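Local coordinates for protein putative nucleotide sugar epimerase/ dehydratase (Bordetella bronchiseptica, PDB 2Q1S) that binds NADH in a Rossmann fold and probably acts as a nucleotide-sugar epimerase or dehydratase in the biosynthesis of lipopolysaccharide O-antigen, at residues Asn210-Arg222 with Thr229-Lys241. Sequence-based numbering, arbitrary orientation.
Sequences NVYGPGEILGAGR and TVWRNVTPTFIYK. With NAI (1,4-dihydronicotinamide adenine dinucleotide), chain B.
Gly219 and Val230 bring the two backbones closest, CA to CA 3.9 Å, where Gly219 N, inside the type II turn from Ile217 to Ala220, makes two weak hydrogen bonds, to the carbonyls of Thr229 and Val230. Just before this turn Glu216, with CG anti to the backbone N (chi1 -178°) and an extended chain, delivers OE2 to two donors. Arg232 NE reaches the anti lone pair of Glu216 OE2 at 2.9 Å in a salt bridge, the carboxylate and guanidinium planes 84° apart; Asn233 ND2 takes the syn lone pair of the same OE2, also at 2.9 Å and almost straight at 173°. Glu216 OE2 and NAI O2A both meet the guanidinium at its edge, in its plane, the latter through NH2 at 3.0 Å, so Glu216 probably helps orient this cofactor-binding arginine from the second shell. A water that accepts from Arg232 NH2 also lies within hydrogen-bonding distance of Glu216 OE2 and NAI O1N. Leu218 supplies the apolar part: CD2 packs on Pro236 CB at 3.7 Å, CD1 on Tyr240 CB at 3.5 Å. At the segment's start, Val211 N donates to the nicotinamide carboxamide oxygen O7N. The contact ties the loop after strand 203-212, which pairs with strand 257-262, to the lead-in and first turns of helix 234-243, with Met365 of helix 358-366 touching Leu218 and Tyr240.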
ATOM      1  N   ASN A 210      10.696  18.732  -3.662  1.00 45.58           N
ATOM      2  CA  ASN A 210      11.820  19.653  -3.647  1.00 47.53           C
ATOM      3  C   ASN A 210      11.560  20.936  -2.862  1.00 47.77           C
ATOM      4  O   ASN A 210      11.928  22.051  -3.287  1.00 47.57           O
ATOM      5  CB  ASN A 210      12.283  19.892  -5.079  1.00 48.83           C
ATOM      6  CG  ASN A 210      12.815  18.614  -5.700  1.00 50.45           C
ATOM      7  OD1 ASN A 210      13.724  17.981  -5.140  1.00 57.09           O
ATOM      8  ND2 ASN A 210      12.281  18.248  -6.821  1.00 52.14           N
ATOM      9  N   VAL A 211      10.921  20.750  -1.708  1.00 46.79           N
ATOM     10  CA  VAL A 211      10.768  21.830  -0.716  1.00 46.14           C
ATOM     11  C   VAL A 211      12.125  22.185  -0.097  1.00 46.23           C
ATOM     12  O   VAL A 211      12.984  21.320   0.120  1.00 45.48           O
ATOM     13  CB  VAL A 211       9.778  21.440   0.401  1.00 46.57           C
ATOM     14  CG1 VAL A 211       9.393  22.689   1.202  1.00 47.05           C
ATOM     15  CG2 VAL A 211       8.531  20.758  -0.169  1.00 46.93           C
ATOM     16  N   TYR A 212      12.334  23.473   0.171  1.00 45.11           N
ATOM     17  CA  TYR A 212      13.555  23.871   0.868  1.00 45.20           C
ATOM     18  C   TYR A 212      13.207  25.123   1.696  1.00 45.53           C
ATOM     19  O   TYR A 212      12.203  25.803   1.415  1.00 45.27           O
ATOM     20  CB  TYR A 212      14.689  24.174  -0.132  1.00 45.89           C
ATOM     21  CG  TYR A 212      14.427  25.445  -0.885  1.00 46.25           C
ATOM     22  CD1 TYR A 212      13.521  25.455  -1.939  1.00 42.86           C
ATOM     23  CD2 TYR A 212      15.011  26.656  -0.480  1.00 48.33           C
ATOM     24  CE1 TYR A 212      13.236  26.657  -2.636  1.00 44.05           C
ATOM     25  CE2 TYR A 212      14.744  27.846  -1.139  1.00 43.47           C
ATOM     26  CZ  TYR A 212      13.856  27.855  -2.221  1.00 46.42           C
ATOM     27  OH  TYR A 212      13.572  29.031  -2.887  1.00 46.37           O
ATOM     28  N   GLY A 213      13.997  25.386   2.724  1.00 44.71           N
ATOM     29  CA  GLY A 213      13.846  26.630   3.463  1.00 45.30           C
ATOM     30  C   GLY A 213      14.258  26.550   4.925  1.00 44.92           C
ATOM     31  O   GLY A 213      14.842  25.558   5.378  1.00 45.70           O
ATOM     32  N   PRO A 214      13.955  27.618   5.683  1.00 44.76           N
ATOM     33  CA  PRO A 214      14.263  27.573   7.115  1.00 45.13           C
ATOM     34  C   PRO A 214      13.574  26.410   7.829  1.00 45.79           C
ATOM     35  O   PRO A 214      12.456  26.026   7.451  1.00 46.62           O
ATOM     36  CB  PRO A 214      13.720  28.911   7.640  1.00 45.45           C
ATOM     37  CG  PRO A 214      13.540  29.780   6.424  1.00 45.35           C
ATOM     38  CD  PRO A 214      13.292  28.871   5.268  1.00 44.51           C
ATOM     39  N   GLY A 215      14.235  25.852   8.835  1.00 45.64           N
ATOM     40  CA  GLY A 215      13.606  24.832   9.671  1.00 46.58           C
ATOM     41  C   GLY A 215      13.950  23.400   9.294  1.00 47.31           C
ATOM     42  O   GLY A 215      13.648  22.497  10.066  1.00 47.77           O
ATOM     43  N   GLU A 216      14.613  23.201   8.149  1.00 46.89           N
ATOM     44  CA  GLU A 216      15.174  21.888   7.801  1.00 46.08           C
ATOM     45  C   GLU A 216      16.566  21.816   8.362  1.00 46.17           C
ATOM     46  O   GLU A 216      17.460  22.550   7.913  1.00 46.52           O
ATOM     47  CB  GLU A 216      15.219  21.650   6.279  1.00 46.19           C
ATOM     48  CG  GLU A 216      15.757  20.252   5.982  1.00 46.65           C
ATOM     49  CD  GLU A 216      15.616  19.785   4.555  1.00 48.29           C
ATOM     50  OE1 GLU A 216      15.435  20.603   3.628  1.00 47.32           O
ATOM     51  OE2 GLU A 216      15.701  18.552   4.355  1.00 47.52           O
ATOM     52  N   ILE A 217      16.732  20.948   9.372  1.00 43.97           N
ATOM     53  CA  ILE A 217      17.984  20.844  10.124  1.00 44.47           C
ATOM     54  C   ILE A 217      18.704  19.561   9.719  1.00 44.39           C
ATOM     55  O   ILE A 217      18.188  18.466   9.953  1.00 44.91           O
ATOM     56  CB  ILE A 217      17.699  20.816  11.649  1.00 44.24           C
ATOM     57  CG1 ILE A 217      16.983  22.099  12.090  1.00 44.96           C
ATOM     58  CG2 ILE A 217      19.019  20.542  12.453  1.00 44.19           C
ATOM     59  CD1 ILE A 217      16.315  22.062  13.512  1.00 45.56           C
ATOM     60  N   LEU A 218      19.908  19.691   9.162  1.00 44.92           N
ATOM     61  CA  LEU A 218      20.715  18.499   8.867  1.00 45.02           C
ATOM     62  C   LEU A 218      20.877  17.680  10.143  1.00 44.88           C
ATOM     63  O   LEU A 218      21.149  18.244  11.199  1.00 45.81           O
ATOM     64  CB  LEU A 218      22.092  18.887   8.306  1.00 45.02           C
ATOM     65  CG  LEU A 218      22.087  19.690   6.991  1.00 44.32           C
ATOM     66  CD1 LEU A 218      23.508  20.116   6.631  1.00 45.07           C
ATOM     67  CD2 LEU A 218      21.481  18.923   5.812  1.00 44.49           C
ATOM     68  N   GLY A 219      20.648  16.356  10.055  1.00 45.39           N
ATOM     69  CA  GLY A 219      20.860  15.493  11.236  1.00 46.01           C
ATOM     70  C   GLY A 219      19.662  15.468  12.186  1.00 46.07           C
ATOM     71  O   GLY A 219      19.733  14.830  13.233  1.00 45.34           O
ATOM     72  N   ALA A 220      18.573  16.156  11.856  1.00 45.02           N
ATOM     73  CA  ALA A 220      17.407  16.162  12.742  1.00 44.99           C
ATOM     74  C   ALA A 220      16.921  14.740  13.070  1.00 44.60           C
ATOM     75  O   ALA A 220      16.803  13.891  12.184  1.00 44.92           O
ATOM     76  CB  ALA A 220      16.283  17.005  12.165  1.00 43.61           C
ATOM     77  N   GLY A 221      16.658  14.487  14.350  1.00 43.14           N
ATOM     78  CA  GLY A 221      16.045  13.227  14.801  1.00 43.78           C
ATOM     79  C   GLY A 221      17.027  12.099  15.026  1.00 44.46           C
ATOM     80  O   GLY A 221      18.214  12.339  15.242  1.00 45.46           O
ATOM     81  N   ARG A 222      16.531  10.866  14.966  1.00 45.07           N
ATOM     82  CA  ARG A 222      17.329   9.668  15.254  1.00 45.39           C
ATOM     83  C   ARG A 222      18.077   9.220  14.009  1.00 44.76           C
ATOM     84  O   ARG A 222      17.651   9.560  12.900  1.00 44.71           O
ATOM     85  CB  ARG A 222      16.412   8.541  15.732  1.00 46.25           C
ATOM     86  CG  ARG A 222      15.456   9.018  16.800  1.00 49.46           C
ATOM     87  CD  ARG A 222      14.607   7.919  17.422  1.00 54.70           C
ATOM     88  NE  ARG A 222      13.291   8.500  17.661  1.00 58.83           N
ATOM     89  CZ  ARG A 222      12.146   7.831  17.697  1.00 59.54           C
ATOM     90  NH1 ARG A 222      12.129   6.507  17.557  1.00 59.16           N
ATOM     91  NH2 ARG A 222      11.021   8.499  17.888  1.00 55.41           N
ATOM     92  N   THR A 229      20.515  10.712   6.832  1.00 46.35           N
ATOM     93  CA  THR A 229      19.989  11.242   8.089  1.00 46.29           C
ATOM     94  C   THR A 229      20.634  12.611   8.350  1.00 46.17           C
ATOM     95  O   THR A 229      19.977  13.565   8.781  1.00 46.11           O
ATOM     96  CB  THR A 229      20.290  10.300   9.278  1.00 45.70           C
ATOM     97  OG1 THR A 229      19.430   9.151   9.227  1.00 46.80           O
ATOM     98  CG2 THR A 229      20.082  11.010  10.637  1.00 46.03           C
ATOM     99  N   VAL A 230      21.928  12.693   8.062  1.00 46.34           N
ATOM    100  CA  VAL A 230      22.644  13.978   8.173  1.00 45.97           C
ATOM    101  C   VAL A 230      22.388  14.842   6.924  1.00 47.30           C
ATOM    102  O   VAL A 230      21.765  15.894   7.017  1.00 47.26           O
ATOM    103  CB  VAL A 230      24.134  13.776   8.436  1.00 47.46           C
ATOM    104  CG1 VAL A 230      24.826  15.142   8.454  1.00 45.47           C
ATOM    105  CG2 VAL A 230      24.326  13.089   9.793  1.00 47.21           C
ATOM    106  N   TRP A 231      22.818  14.338   5.765  1.00 47.51           N
ATOM    107  CA  TRP A 231      22.741  15.028   4.482  1.00 48.14           C
ATOM    108  C   TRP A 231      21.378  14.788   3.863  1.00 49.02           C
ATOM    109  O   TRP A 231      21.227  14.023   2.912  1.00 49.32           O
ATOM    110  CB  TRP A 231      23.887  14.534   3.575  1.00 49.19           C
ATOM    111  CG  TRP A 231      25.224  14.554   4.294  1.00 49.55           C
ATOM    112  CD1 TRP A 231      25.991  13.482   4.679  1.00 49.63           C
ATOM    113  CD2 TRP A 231      25.893  15.720   4.791  1.00 49.05           C
ATOM    114  NE1 TRP A 231      27.131  13.925   5.351  1.00 51.69           N
ATOM    115  CE2 TRP A 231      27.097  15.294   5.423  1.00 50.18           C
ATOM    116  CE3 TRP A 231      25.616  17.093   4.722  1.00 49.95           C
ATOM    117  CZ2 TRP A 231      27.996  16.197   6.006  1.00 50.69           C
ATOM    118  CZ3 TRP A 231      26.504  17.989   5.301  1.00 49.54           C
ATOM    119  CH2 TRP A 231      27.686  17.535   5.933  1.00 49.19           C
ATOM    120  N   ARG A 232      20.387  15.486   4.403  1.00 49.37           N
ATOM    121  CA  ARG A 232      18.975  15.204   4.116  1.00 49.37           C
ATOM    122  C   ARG A 232      18.560  15.464   2.686  1.00 49.61           C
ATOM    123  O   ARG A 232      17.778  14.696   2.114  1.00 51.32           O
ATOM    124  CB  ARG A 232      18.071  16.051   5.005  1.00 49.99           C
ATOM    125  CG  ARG A 232      18.059  15.654   6.456  1.00 49.46           C
ATOM    126  CD  ARG A 232      17.264  16.699   7.232  1.00 46.30           C
ATOM    127  NE  ARG A 232      15.870  16.933   6.806  1.00 46.24           N
ATOM    128  CZ  ARG A 232      14.806  16.605   7.534  1.00 45.27           C
ATOM    129  NH1 ARG A 232      14.988  15.931   8.681  1.00 45.81           N
ATOM    130  NH2 ARG A 232      13.582  16.983   7.166  1.00 47.88           N
ATOM    131  N   ASN A 233      19.036  16.586   2.146  1.00 48.59           N
ATOM    132  CA  ASN A 233      18.615  17.054   0.830  1.00 48.08           C
ATOM    133  C   ASN A 233      19.688  18.004   0.301  1.00 48.32           C
ATOM    134  O   ASN A 233      20.491  18.530   1.078  1.00 48.68           O
ATOM    135  CB  ASN A 233      17.281  17.791   0.972  1.00 48.59           C
ATOM    136  CG  ASN A 233      16.092  16.847   0.962  1.00 48.85           C
ATOM    137  OD1 ASN A 233      15.883  16.110  -0.010  1.00 49.44           O
ATOM    138  ND2 ASN A 233      15.279  16.891   2.011  1.00 50.51           N
ATOM    139  N   VAL A 234      19.680  18.220  -1.011  1.00 48.24           N
ATOM    140  CA  VAL A 234      20.751  18.947  -1.683  1.00 47.77           C
ATOM    141  C   VAL A 234      20.866  20.396  -1.191  1.00 47.90           C
ATOM    142  O   VAL A 234      21.968  20.873  -0.937  1.00 48.82           O
ATOM    143  CB  VAL A 234      20.658  18.853  -3.224  1.00 47.91           C
ATOM    144  CG1 VAL A 234      19.330  19.443  -3.752  1.00 49.19           C
ATOM    145  CG2 VAL A 234      21.898  19.451  -3.910  1.00 49.40           C
ATOM    146  N   THR A 235      19.730  21.085  -1.055  1.00 47.54           N
ATOM    147  CA  THR A 235      19.804  22.499  -0.637  1.00 46.72           C
ATOM    148  C   THR A 235      20.463  22.749   0.736  1.00 47.51           C
ATOM    149  O   THR A 235      21.439  23.503   0.809  1.00 47.11           O
ATOM    150  CB  THR A 235      18.439  23.206  -0.776  1.00 47.17           C
ATOM    151  OG1 THR A 235      17.949  23.008  -2.110  1.00 47.43           O
ATOM    152  CG2 THR A 235      18.538  24.706  -0.487  1.00 46.52           C
ATOM    153  N   PRO A 236      19.940  22.140   1.826  1.00 46.76           N
ATOM    154  CA  PRO A 236      20.600  22.353   3.115  1.00 46.57           C
ATOM    155  C   PRO A 236      22.046  21.815   3.178  1.00 46.98           C
ATOM    156  O   PRO A 236      22.885  22.371   3.907  1.00 46.92           O
ATOM    157  CB  PRO A 236      19.670  21.662   4.115  1.00 45.80           C
ATOM    158  CG  PRO A 236      18.967  20.619   3.302  1.00 44.75           C
ATOM    159  CD  PRO A 236      18.736  21.311   1.984  1.00 45.93           C
ATOM    160  N   THR A 237      22.319  20.771   2.390  1.00 47.32           N
ATOM    161  CA  THR A 237      23.692  20.262   2.287  1.00 47.92           C
ATOM    162  C   THR A 237      24.603  21.308   1.679  1.00 48.02           C
ATOM    163  O   THR A 237      25.660  21.612   2.243  1.00 48.03           O
ATOM    164  CB  THR A 237      23.747  18.962   1.475  1.00 48.43           C
ATOM    165  OG1 THR A 237      23.093  17.939   2.215  1.00 47.43           O
ATOM    166  CG2 THR A 237      25.185  18.514   1.263  1.00 48.10           C
ATOM    167  N   PHE A 238      24.188  21.854   0.536  1.00 47.92           N
ATOM    168  CA  PHE A 238      24.982  22.878  -0.151  1.00 47.96           C
ATOM    169  C   PHE A 238      25.151  24.143   0.679  1.00 47.72           C
ATOM    170  O   PHE A 238      26.241  24.713   0.708  1.00 47.19           O
ATOM    171  CB  PHE A 238      24.369  23.240  -1.503  1.00 49.06           C
ATOM    172  CG  PHE A 238      24.639  22.246  -2.597  1.00 49.82           C
ATOM    173  CD1 PHE A 238      25.312  21.045  -2.352  1.00 48.64           C
ATOM    174  CD2 PHE A 238      24.235  22.539  -3.891  1.00 50.57           C
ATOM    175  CE1 PHE A 238      25.552  20.144  -3.386  1.00 52.71           C
ATOM    176  CE2 PHE A 238      24.454  21.639  -4.931  1.00 52.06           C
ATOM    177  CZ  PHE A 238      25.121  20.438  -4.681  1.00 52.31           C
ATOM    178  N   ILE A 239      24.085  24.583   1.343  1.00 47.47           N
ATOM    179  CA  ILE A 239      24.140  25.796   2.179  1.00 47.55           C
ATOM    180  C   ILE A 239      25.124  25.598   3.327  1.00 47.98           C
ATOM    181  O   ILE A 239      25.979  26.464   3.614  1.00 48.17           O
ATOM    182  CB  ILE A 239      22.741  26.217   2.688  1.00 48.29           C
ATOM    183  CG1 ILE A 239      21.914  26.743   1.510  1.00 45.83           C
ATOM    184  CG2 ILE A 239      22.845  27.282   3.782  1.00 48.27           C
ATOM    185  CD1 ILE A 239      20.446  27.029   1.844  1.00 48.61           C
ATOM    186  N   TYR A 240      25.015  24.445   3.971  1.00 48.33           N
ATOM    187  CA  TYR A 240      25.930  24.148   5.072  1.00 48.25           C
ATOM    188  C   TYR A 240      27.390  24.184   4.599  1.00 48.39           C
ATOM    189  O   TYR A 240      28.222  24.896   5.192  1.00 48.93           O
ATOM    190  CB  TYR A 240      25.602  22.794   5.726  1.00 48.69           C
ATOM    191  CG  TYR A 240      26.583  22.428   6.817  1.00 49.94           C
ATOM    192  CD1 TYR A 240      26.487  22.995   8.093  1.00 50.62           C
ATOM    193  CD2 TYR A 240      27.645  21.555   6.557  1.00 50.45           C
ATOM    194  CE1 TYR A 240      27.424  22.688   9.088  1.00 52.56           C
ATOM    195  CE2 TYR A 240      28.555  21.219   7.541  1.00 51.85           C
ATOM    196  CZ  TYR A 240      28.451  21.796   8.799  1.00 52.51           C
ATOM    197  OH  TYR A 240      29.375  21.469   9.769  1.00 54.05           O
ATOM    198  N   LYS A 241      27.690  23.442   3.526  1.00 48.36           N
ATOM    199  CA  LYS A 241      29.070  23.312   3.032  1.00 49.91           C
ATOM    200  C   LYS A 241      29.605  24.655   2.525  1.00 49.98           C
ATOM    201  O   LYS A 241      30.786  24.982   2.731  1.00 49.83           O
ATOM    202  CB  LYS A 241      29.171  22.224   1.957  1.00 49.84           C
ATOM    203  CG  LYS A 241      29.063  20.810   2.525  1.00 50.98           C
ATOM    204  CD  LYS A 241      29.012  19.726   1.464  1.00 52.69           C
ATOM    205  CE  LYS A 241      29.493  18.398   2.078  1.00 58.23           C
ATOM    206  NZ  LYS A 241      29.211  17.224   1.211  1.00 62.63           N
TER
HETATM  207  PA  NAI B 358      10.313  15.606   8.101  1.00 26.26           P
HETATM  208  O1A NAI B 358      10.998  14.298   8.276  1.00 27.38           O
HETATM  209  O2A NAI B 358      11.001  16.888   8.624  1.00 27.58           O
HETATM  210  O5B NAI B 358       8.868  15.575   8.645  1.00 24.32           O
HETATM  211  C5B NAI B 358       8.131  14.386   8.948  1.00 25.68           C
HETATM  212  C4B NAI B 358       7.729  14.360  10.413  1.00 25.86           C
HETATM  213  O4B NAI B 358       7.037  13.143  10.674  1.00 25.52           O
HETATM  214  C3B NAI B 358       8.972  14.394  11.340  1.00 27.51           C
HETATM  215  O3B NAI B 358       8.819  15.434  12.320  1.00 26.53           O
HETATM  216  C2B NAI B 358       8.917  13.038  12.029  1.00 26.06           C
HETATM  217  O2B NAI B 358       9.422  12.963  13.398  1.00 27.11           O
HETATM  218  C1B NAI B 358       7.418  12.733  12.005  1.00 24.21           C
HETATM  219  N9A NAI B 358       7.075  11.335  12.204  1.00 24.91           N
HETATM  220  C8A NAI B 358       7.734  10.242  11.710  1.00 24.42           C
HETATM  221  N7A NAI B 358       7.081   9.138  12.077  1.00 23.62           N
HETATM  222  C5A NAI B 358       5.979   9.478  12.804  1.00 25.90           C
HETATM  223  C6A NAI B 358       4.876   8.791  13.490  1.00 25.81           C
HETATM  224  N6A NAI B 358       4.747   7.459  13.510  1.00 25.19           N
HETATM  225  N1A NAI B 358       3.922   9.528  14.141  1.00 25.88           N
HETATM  226  C2A NAI B 358       4.039  10.884  14.139  1.00 25.34           C
HETATM  227  N3A NAI B 358       4.997  11.608  13.539  1.00 25.66           N
HETATM  228  C4A NAI B 358       6.000  10.962  12.845  1.00 25.41           C
HETATM  229  O3  NAI B 358      10.149  15.733   6.515  1.00 25.79           O
HETATM  230  PN  NAI B 358       9.355  16.854   5.646  1.00 27.64           P
HETATM  231  O1N NAI B 358      10.136  17.187   4.475  1.00 29.13           O
HETATM  232  O2N NAI B 358       8.854  17.874   6.636  1.00 28.29           O
HETATM  233  O5D NAI B 358       8.031  16.000   5.198  1.00 28.03           O
HETATM  234  C5D NAI B 358       6.699  16.413   5.547  1.00 28.88           C
HETATM  235  C4D NAI B 358       5.740  15.691   4.598  1.00 26.97           C
HETATM  236  O4D NAI B 358       5.958  16.159   3.289  1.00 26.65           O
HETATM  237  C3D NAI B 358       6.014  14.190   4.506  1.00 26.52           C
HETATM  238  O3D NAI B 358       4.743  13.527   4.470  1.00 24.17           O
HETATM  239  C2D NAI B 358       6.774  14.033   3.224  1.00 28.71           C
HETATM  240  O2D NAI B 358       6.600  12.704   2.662  1.00 27.69           O
HETATM  241  C1D NAI B 358       6.141  15.079   2.350  1.00 30.17           C
HETATM  242  N1N NAI B 358       6.975  15.518   1.262  1.00 30.03           N
HETATM  243  C2N NAI B 358       8.074  16.321   1.450  1.00 32.97           C
HETATM  244  C3N NAI B 358       8.843  16.749   0.372  1.00 29.63           C
HETATM  245  C7N NAI B 358      10.076  17.627   0.562  1.00 31.26           C
HETATM  246  O7N NAI B 358      10.690  17.982  -0.429  1.00 31.06           O
HETATM  247  N7N NAI B 358      10.391  17.984   1.833  1.00 32.02           N
HETATM  248  C4N NAI B 358       8.463  16.407  -0.954  1.00 31.53           C
HETATM  249  C5N NAI B 358       7.296  15.606  -1.114  1.00 31.23           C
HETATM  250  C6N NAI B 358       6.563  15.213   0.005  1.00 33.46           C
HETATM  251  O   HOH W   1      12.851  17.157   4.438  1.00 29.34           O
HETATM  252  O   HOH W   2      17.294  14.189   9.479  1.00 29.34           O